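Side-chain contacts in nickel-dependent hydrogenase large subunit (Allochromatium vinosum, PDB 3MYR), which forms, with a small iron-sulfur subunit, a [NiFe] hydrogenase that oxidises molecular hydrogen at a nickel-iron centre, probably recycling hydrogen released by nitrogenase: residues 43-48 against 54-59; 96-101 against 247-252; 240-245 against 446-451. All blocks are in the same frame, centred on the assembly; numbering follows the deposited sequence.

All three contacts lack hydrogen bonds between their paired segments, so side-chain packing carries each one. Contact 1 is buried close to the small subunit and the magnesium site, and there an arginine lies over a phenylalanine ring. Contacts 2 and 3 belong to the helical part, with centres about 11 Å apart, and share helix 236-265. Contact 2 is wholly buried and purely apolar, a methionine against an alanine and an isoleucine of helix 86-112. Contact 3, farther from the chain's centre, is partly buried: a tyrosine of helix 426-456 meets a valine methyl while an exposed arginine crosses it, with its CA over a ring face. The centre of contact 1 is about 29 Å from that of contact 2.

Contact 1 (43-48 against 54-59); sequences TILKGR and WAFVQR
Arg48 lies across one face of the Phe56 ring, and Leu45 and Ile44 also pack against the Phe56 side chain. The CD of Arg48 sits 4.0 Å from the centroid of the Phe56 ring, 30° off the normal, which meets the geometry of a CH-pi contact. Farther along, the guanidinium drifts toward the rim: Arg48 NE is 3.6 Å from Phe56 CE2, and the two planes are inclined by 37°, so the overlap is partial and not a parallel stack.

A bond within its own segment helps fix the guanidinium. Arg48 NE donates to Ile44 O at 2.7 Å, nearly straight at 165°; the oxygen lies close to the guanidinium plane, whereas NE stands above the plane of the carbonyl. With the chain extended from CG to NE, the arginine reaches back over the type II turn from Leu45 to Arg48. The small subunit shares the task, since Arg48 NH2 forms a salt bridge with its Asp257 and a hydrogen bond with its Arg123 O.

The two methyls of Leu45 meet different partners. Leu45 CD2 approaches Phe56 CB at 3.6 Å as the two side chains run past each other in opposite directions, while Leu45 CD1 brings in Val57, meeting its CG1 at 3.6 Å, roughly at right angles. Ile44 adds its CG2 branch, which is anti to the backbone N and lies 4.0 Å from Phe56 CD2, oblique to the ring.

The contact thus joins the 43-48 segment, with its type II turn, to helix 53-58. Leu45 and Val57 both touch Tyr504 of strand 500-507, Val57 also packs on Ser72 of helix 67-80, and Trp256 of the small subunit meets both Phe56 and Arg48.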
# COMPACT_ATOMS: atom_id res chain seq x y z
N THR B 43 14.92 -9.17 8.98
CA THR B 43 15.51 -9.89 10.10
C THR B 43 14.54 -10.93 10.60
O THR B 43 14.93 -12.07 10.87
CB THR B 43 15.80 -8.87 11.19
OG1 THR B 43 16.82 -7.99 10.69
CG2 THR B 43 16.28 -9.53 12.51
N ILE B 44 13.25 -10.57 10.61
CA ILE B 44 12.19 -11.53 11.01
C ILE B 44 12.17 -12.80 10.17
O ILE B 44 12.05 -13.93 10.69
CB ILE B 44 10.84 -10.83 11.10
CG1 ILE B 44 10.91 -9.86 12.31
CG2 ILE B 44 9.62 -11.87 11.29
CD1 ILE B 44 9.80 -8.74 12.29
N LEU B 45 12.46 -12.65 8.88
CA LEU B 45 12.47 -13.83 7.98
C LEU B 45 13.55 -14.83 8.16
O LEU B 45 13.40 -15.92 7.62
CB LEU B 45 12.58 -13.38 6.51
CG LEU B 45 11.37 -12.65 5.97
CD1 LEU B 45 11.76 -11.77 4.79
CD2 LEU B 45 10.18 -13.71 5.68
N LYS B 46 14.73 -14.42 8.67
CA LYS B 46 15.87 -15.34 8.70
C LYS B 46 15.45 -16.65 9.37
O LYS B 46 14.82 -16.61 10.41
CB LYS B 46 17.06 -14.76 9.51
CG LYS B 46 17.69 -13.51 8.84
CD LYS B 46 19.23 -13.49 8.83
CE LYS B 46 19.73 -12.36 7.86
NZ LYS B 46 21.00 -12.68 7.06
N GLY B 47 15.85 -17.79 8.79
CA GLY B 47 15.61 -19.09 9.43
C GLY B 47 14.28 -19.68 9.04
O GLY B 47 14.05 -20.84 9.30
N ARG B 48 13.41 -18.94 8.37
CA ARG B 48 12.05 -19.44 8.11
C ARG B 48 11.98 -20.20 6.80
O ARG B 48 12.96 -20.25 6.09
CB ARG B 48 11.07 -18.25 8.14
CG ARG B 48 10.96 -17.70 9.58
CD ARG B 48 9.92 -16.56 9.60
NE ARG B 48 10.03 -15.75 10.84
CZ ARG B 48 9.35 -16.00 11.95
NH1 ARG B 48 8.50 -17.03 12.03
NH2 ARG B 48 9.44 -15.14 12.95
N TRP B 54 6.32 -15.11 1.35
CA TRP B 54 5.42 -14.20 0.69
C TRP B 54 4.42 -13.64 1.67
O TRP B 54 4.04 -12.48 1.53
CB TRP B 54 4.71 -14.78 -0.53
CG TRP B 54 3.70 -15.81 -0.11
CD1 TRP B 54 3.90 -17.18 -0.03
CD2 TRP B 54 2.35 -15.60 0.32
NE1 TRP B 54 2.79 -17.80 0.42
CE2 TRP B 54 1.81 -16.88 0.65
CE3 TRP B 54 1.55 -14.44 0.53
CZ2 TRP B 54 0.49 -17.06 1.15
CZ3 TRP B 54 0.21 -14.63 1.03
CH2 TRP B 54 -0.28 -15.91 1.35
N ALA B 55 3.95 -14.47 2.60
CA ALA B 55 2.91 -14.03 3.56
C ALA B 55 3.44 -13.01 4.56
O ALA B 55 2.73 -12.07 4.90
CB ALA B 55 2.34 -15.24 4.33
N PHE B 56 4.71 -13.18 4.99
CA PHE B 56 5.39 -12.13 5.80
C PHE B 56 5.63 -10.85 5.00
O PHE B 56 5.30 -9.75 5.47
CB PHE B 56 6.76 -12.63 6.32
CG PHE B 56 6.67 -13.70 7.37
CD1 PHE B 56 6.33 -15.03 7.02
CD2 PHE B 56 6.94 -13.39 8.73
CE1 PHE B 56 6.20 -16.02 7.98
CE2 PHE B 56 6.85 -14.40 9.75
CZ PHE B 56 6.48 -15.74 9.38
N VAL B 57 6.25 -10.94 3.82
CA VAL B 57 6.63 -9.68 3.17
C VAL B 57 5.44 -8.99 2.48
O VAL B 57 5.46 -7.78 2.26
CB VAL B 57 7.79 -9.84 2.18
CG1 VAL B 57 9.01 -10.32 2.95
CG2 VAL B 57 7.44 -10.90 1.09
N GLN B 58 4.38 -9.71 2.20
CA GLN B 58 3.21 -8.99 1.79
C GLN B 58 2.81 -7.91 2.81
O GLN B 58 2.35 -6.81 2.43
CB GLN B 58 2.03 -9.91 1.50
CG GLN B 58 0.90 -9.09 0.82
CD GLN B 58 -0.26 -9.93 0.28
OE1 GLN B 58 -0.63 -10.99 0.83
NE2 GLN B 58 -0.86 -9.42 -0.77
N ARG B 59 2.96 -8.24 4.09
CA ARG B 59 2.65 -7.33 5.20
C ARG B 59 3.70 -6.23 5.39
O ARG B 59 3.57 -5.41 6.28
CB ARG B 59 2.41 -8.10 6.52
CG ARG B 59 0.93 -8.58 6.65
CD ARG B 59 0.52 -9.61 5.54
NE ARG B 59 -0.72 -10.29 5.93
CZ ARG B 59 -1.22 -11.36 5.31
NH1 ARG B 59 -0.46 -11.99 4.40
NH2 ARG B 59 -2.46 -11.81 5.61

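Contact 2 (96-101 against 247-252); sequences IGAQYI and QSMRTF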
# COMPACT_ATOMS: atom_id res chain seq x y z
N ILE B 96 -2.12 -8.23 -10.85
CA ILE B 96 -1.21 -7.07 -10.84
C ILE B 96 -1.87 -5.87 -11.49
O ILE B 96 -1.88 -4.79 -10.93
CB ILE B 96 0.15 -7.38 -11.55
CG1 ILE B 96 0.91 -8.42 -10.75
CG2 ILE B 96 1.02 -6.05 -11.84
CD1 ILE B 96 2.05 -9.10 -11.62
N GLY B 97 -2.47 -6.06 -12.66
CA GLY B 97 -3.17 -4.93 -13.36
C GLY B 97 -4.28 -4.39 -12.43
O GLY B 97 -4.40 -3.17 -12.26
N ALA B 98 -5.06 -5.26 -11.81
CA ALA B 98 -6.16 -4.80 -10.90
C ALA B 98 -5.56 -3.98 -9.78
O ALA B 98 -6.18 -2.99 -9.31
CB ALA B 98 -6.96 -5.97 -10.28
N GLN B 99 -4.37 -4.38 -9.30
CA GLN B 99 -3.76 -3.63 -8.16
C GLN B 99 -3.31 -2.21 -8.60
O GLN B 99 -3.45 -1.22 -7.86
CB GLN B 99 -2.55 -4.42 -7.61
CG GLN B 99 -1.72 -3.62 -6.59
CD GLN B 99 -2.57 -3.20 -5.35
OE1 GLN B 99 -3.47 -3.91 -4.97
NE2 GLN B 99 -2.26 -2.03 -4.75
N TYR B 100 -2.62 -2.11 -9.76
CA TYR B 100 -2.25 -0.84 -10.30
C TYR B 100 -3.44 0.11 -10.40
O TYR B 100 -3.35 1.29 -10.03
CB TYR B 100 -1.74 -0.98 -11.76
CG TYR B 100 -0.26 -1.08 -11.82
CD1 TYR B 100 0.40 -2.30 -11.52
CD2 TYR B 100 0.49 -0.03 -12.30
CE1 TYR B 100 1.79 -2.45 -11.69
CE2 TYR B 100 1.87 -0.17 -12.47
CZ TYR B 100 2.52 -1.37 -12.21
OH TYR B 100 3.93 -1.46 -12.43
N ILE B 101 -4.52 -0.38 -11.00
CA ILE B 101 -5.66 0.50 -11.30
C ILE B 101 -6.30 0.98 -9.99
O ILE B 101 -6.52 2.15 -9.80
CB ILE B 101 -6.61 -0.24 -12.17
CG1 ILE B 101 -5.88 -0.37 -13.55
CG2 ILE B 101 -7.90 0.57 -12.41
CD1 ILE B 101 -6.40 -1.59 -14.27
N GLN B 247 -14.49 -4.47 -16.88
CA GLN B 247 -15.27 -3.44 -17.51
C GLN B 247 -15.51 -2.21 -16.63
O GLN B 247 -15.33 -1.06 -17.14
CB GLN B 247 -16.59 -4.02 -17.95
CG GLN B 247 -17.46 -3.15 -18.77
CD GLN B 247 -18.61 -4.02 -19.36
OE1 GLN B 247 -18.44 -5.27 -19.60
NE2 GLN B 247 -19.79 -3.40 -19.51
N SER B 248 -15.92 -2.38 -15.36
CA SER B 248 -15.97 -1.18 -14.54
C SER B 248 -14.66 -0.52 -14.25
O SER B 248 -14.62 0.68 -14.05
CB SER B 248 -16.83 -1.25 -13.27
OG SER B 248 -16.75 -2.50 -12.77
N MET B 249 -13.57 -1.27 -14.22
CA MET B 249 -12.23 -0.65 -14.15
C MET B 249 -11.95 0.21 -15.36
O MET B 249 -11.55 1.37 -15.20
CB MET B 249 -11.14 -1.70 -14.02
CG MET B 249 -11.17 -2.42 -12.69
SD MET B 249 -9.84 -3.66 -12.81
CE MET B 249 -10.55 -5.03 -11.91
N ARG B 250 -12.21 -0.34 -16.57
CA ARG B 250 -11.97 0.38 -17.80
C ARG B 250 -12.78 1.69 -17.82
O ARG B 250 -12.27 2.76 -18.20
CB ARG B 250 -12.36 -0.43 -19.05
CG ARG B 250 -11.86 0.23 -20.36
CD ARG B 250 -11.70 -0.89 -21.44
NE ARG B 250 -10.81 -0.52 -22.56
CZ ARG B 250 -11.18 0.24 -23.60
NH1 ARG B 250 -10.33 0.50 -24.58
NH2 ARG B 250 -12.40 0.74 -23.68
N THR B 251 -14.05 1.60 -17.50
CA THR B 251 -14.92 2.75 -17.60
C THR B 251 -14.45 3.84 -16.65
O THR B 251 -14.44 5.01 -17.01
CB THR B 251 -16.37 2.35 -17.19
OG1 THR B 251 -16.78 1.38 -18.12
CG2 THR B 251 -17.37 3.56 -17.35
N PHE B 252 -14.07 3.48 -15.42
CA PHE B 252 -13.73 4.54 -14.42
C PHE B 252 -12.43 5.24 -14.82
O PHE B 252 -12.33 6.49 -14.77
CB PHE B 252 -13.65 4.01 -13.00
CG PHE B 252 -13.73 5.05 -11.94
CD1 PHE B 252 -12.55 5.66 -11.43
CD2 PHE B 252 -14.95 5.49 -11.46
CE1 PHE B 252 -12.65 6.70 -10.44
CE2 PHE B 252 -15.03 6.51 -10.47
CZ PHE B 252 -13.87 7.06 -9.93
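Met249 is the one residue of 247-252 that touches 96-101, and it meets two residues there, Ala98 and Ile101. The apolar contacts fall to the far end of its side chain. Its methyl CE lies 4.1 Å from Ala98 CB, and its sulfur SD is 4.3 Å from Ile101 CD1. These are ordinary van der Waals distances, and the modest 135 Å² buried reflects that just three residues touch. The chain leaves the backbone with CG anti to the carbonyl carbon (chi1 -68°) and continues extended through chi2; a bend at chi3, -144°, then carries CE to Ala98. Ala98 and Ile101 lie three residues apart on helix 86-112, and Met249 spans both. The CA atoms of Ile101 and Met249 are 7.3 Å apart, the shortest distance between CA atoms of the two segments.

Polar interactions do not cross between the segments. They link them instead to other parts of the chain: Tyr100 OH is hydrogen-bonded to Glu484 O, and Arg250 forms a salt bridge with Asp442 of helix 426-456.

Other helices complete the apolar surroundings. Phe204 of helix 203-209 touches Ala98 and Met249, Val441 of helix 426-456 touches Ile101 and Met249, and Trp197 of helix 181-201 packs on Ile101. Met249 thus packs where helices 86-112, 236-265, 426-456 and 203-209 come together in the helical core of this large subunit, away from the nickel-iron centre.

Contact 3 (240-245 against 446-451); sequences AEVRNL and GWYDGL
Tyr448 OH is the polar atom that reaches helix 236-265: it is hydrogen-bonded to Leu239 O, one residue before 240-245, and has Arg243 CB at 3.6 Å. Ala240 N is also near, but its distance to Tyr448 OH, 4.3 Å, is too long for a bond. The hydroxyl therefore ends against the backbone of helix 236-265, and the ring behind it bridges the two helices.

The ring gets there because Tyr448 CG is anti to the backbone N, with chi1 176°, which directs the side chain across to the neighbouring helix. Two adjacent residues receive it. Val242 CG1 lies 3.8 Å from Tyr448 CE1 and equally near CD1, so one methyl meets these two ring atoms obliquely. Arg243 has its CA over a ring face, and its side chain crosses the tyrosine at about a right angle. Its guanidinium, carried round by a bend at chi3, brings NH2 to 4.1 Å from Tyr448 CE2. That ring carbon lies over one face of the guanidinium, and with the two planes 77° apart the ring stands nearly upright on the group instead of stacking flat against it.

These helices are nearly antiparallel, at 166° with short-segment axes 11.3 Å apart. Tyr448 contributes 91 Å², the largest share of the buried surface. Phe204, Ile207 and Phe208 of helix 203-209 also touch Val242.

Chemically the contact grades from apolar to polar. Its valine side is buried, whereas Arg243 is exposed, with NH2 4.7 Å from Asp449 OD1, too far for a salt bridge though the opposite charges may attract weakly. Packing round the ring, together with one hydroxyl bond to a main-chain carbonyl, thus ties helix 426-456 to helix 236-265.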
# COMPACT_ATOMS: atom_id res chain seq x y z
N ALA B 240 -17.57 -14.98 -14.99
CA ALA B 240 -18.48 -13.92 -15.45
C ALA B 240 -18.36 -12.72 -14.54
O ALA B 240 -18.40 -11.62 -15.00
CB ALA B 240 -19.91 -14.39 -15.44
N GLU B 241 -18.27 -12.95 -13.22
CA GLU B 241 -18.06 -11.81 -12.28
C GLU B 241 -16.73 -11.09 -12.57
O GLU B 241 -16.64 -9.88 -12.54
CB GLU B 241 -18.05 -12.34 -10.83
CG GLU B 241 -19.36 -13.09 -10.44
CD GLU B 241 -19.35 -13.59 -8.95
OE1 GLU B 241 -19.97 -12.92 -8.09
OE2 GLU B 241 -18.64 -14.56 -8.60
N VAL B 242 -15.68 -11.84 -12.87
CA VAL B 242 -14.39 -11.23 -13.14
C VAL B 242 -14.53 -10.34 -14.39
O VAL B 242 -14.01 -9.21 -14.44
CB VAL B 242 -13.38 -12.30 -13.40
CG1 VAL B 242 -12.03 -11.69 -13.99
CG2 VAL B 242 -13.15 -13.16 -12.13
N ARG B 243 -15.24 -10.84 -15.40
CA ARG B 243 -15.40 -10.04 -16.60
C ARG B 243 -16.06 -8.68 -16.33
O ARG B 243 -15.67 -7.64 -16.87
CB ARG B 243 -16.25 -10.78 -17.62
CG ARG B 243 -16.45 -9.88 -18.84
CD ARG B 243 -17.63 -10.37 -19.70
NE ARG B 243 -17.12 -11.37 -20.63
CZ ARG B 243 -16.53 -11.09 -21.80
NH1 ARG B 243 -16.37 -9.82 -22.22
NH2 ARG B 243 -16.08 -12.08 -22.55
N ASN B 244 -17.12 -8.69 -15.54
CA ASN B 244 -17.80 -7.42 -15.24
C ASN B 244 -16.89 -6.45 -14.48
O ASN B 244 -16.95 -5.23 -14.68
CB ASN B 244 -19.10 -7.67 -14.45
CG ASN B 244 -20.25 -8.14 -15.36
OD1 ASN B 244 -20.04 -8.40 -16.54
ND2 ASN B 244 -21.44 -8.26 -14.82
N LEU B 245 -16.08 -6.98 -13.56
CA LEU B 245 -15.17 -6.07 -12.79
C LEU B 245 -14.14 -5.38 -13.73
O LEU B 245 -13.87 -4.21 -13.57
CB LEU B 245 -14.44 -6.86 -11.67
CG LEU B 245 -15.40 -7.30 -10.58
CD1 LEU B 245 -14.78 -8.53 -9.76
CD2 LEU B 245 -15.75 -6.02 -9.69
N GLY B 446 -6.94 -8.57 -22.69
CA GLY B 446 -6.15 -9.54 -23.46
C GLY B 446 -5.79 -10.70 -22.54
O GLY B 446 -5.85 -11.86 -22.93
N TRP B 447 -5.47 -10.42 -21.28
CA TRP B 447 -5.03 -11.53 -20.41
C TRP B 447 -6.23 -12.37 -19.99
O TRP B 447 -6.13 -13.61 -19.90
CB TRP B 447 -4.33 -11.03 -19.14
CG TRP B 447 -3.11 -10.23 -19.41
CD1 TRP B 447 -2.03 -10.58 -20.24
CD2 TRP B 447 -2.73 -9.00 -18.75
NE1 TRP B 447 -1.06 -9.57 -20.16
CE2 TRP B 447 -1.47 -8.61 -19.27
CE3 TRP B 447 -3.34 -8.21 -17.77
CZ2 TRP B 447 -0.85 -7.43 -18.90
CZ3 TRP B 447 -2.69 -7.05 -17.37
CH2 TRP B 447 -1.45 -6.69 -17.92
N TYR B 448 -7.36 -11.70 -19.75
CA TYR B 448 -8.60 -12.41 -19.43
C TYR B 448 -9.01 -13.38 -20.59
O TYR B 448 -9.33 -14.60 -20.36
CB TYR B 448 -9.73 -11.43 -19.13
CG TYR B 448 -11.08 -12.12 -18.88
CD1 TYR B 448 -11.39 -12.59 -17.61
CD2 TYR B 448 -12.03 -12.29 -19.91
CE1 TYR B 448 -12.61 -13.25 -17.36
CE2 TYR B 448 -13.27 -12.92 -19.68
CZ TYR B 448 -13.53 -13.42 -18.40
OH TYR B 448 -14.72 -14.03 -18.12
N ASP B 449 -9.05 -12.84 -21.80
CA ASP B 449 -9.42 -13.65 -22.96
C ASP B 449 -8.42 -14.78 -23.11
O ASP B 449 -8.78 -15.86 -23.54
CB ASP B 449 -9.41 -12.82 -24.27
CG ASP B 449 -10.50 -11.79 -24.32
OD1 ASP B 449 -11.53 -11.95 -23.57
OD2 ASP B 449 -10.34 -10.82 -25.11
N GLY B 450 -7.16 -14.53 -22.82
CA GLY B 450 -6.15 -15.59 -23.01
C GLY B 450 -6.33 -16.69 -21.96
O GLY B 450 -6.11 -17.87 -22.24
N LEU B 451 -6.78 -16.31 -20.76
CA LEU B 451 -7.13 -17.28 -19.69
C LEU B 451 -8.33 -18.15 -20.11
O LEU B 451 -8.27 -19.38 -20.03
CB LEU B 451 -7.42 -16.55 -18.35
CG LEU B 451 -7.82 -17.37 -17.13
CD1 LEU B 451 -6.73 -18.40 -16.70
CD2 LEU B 451 -8.13 -16.44 -15.93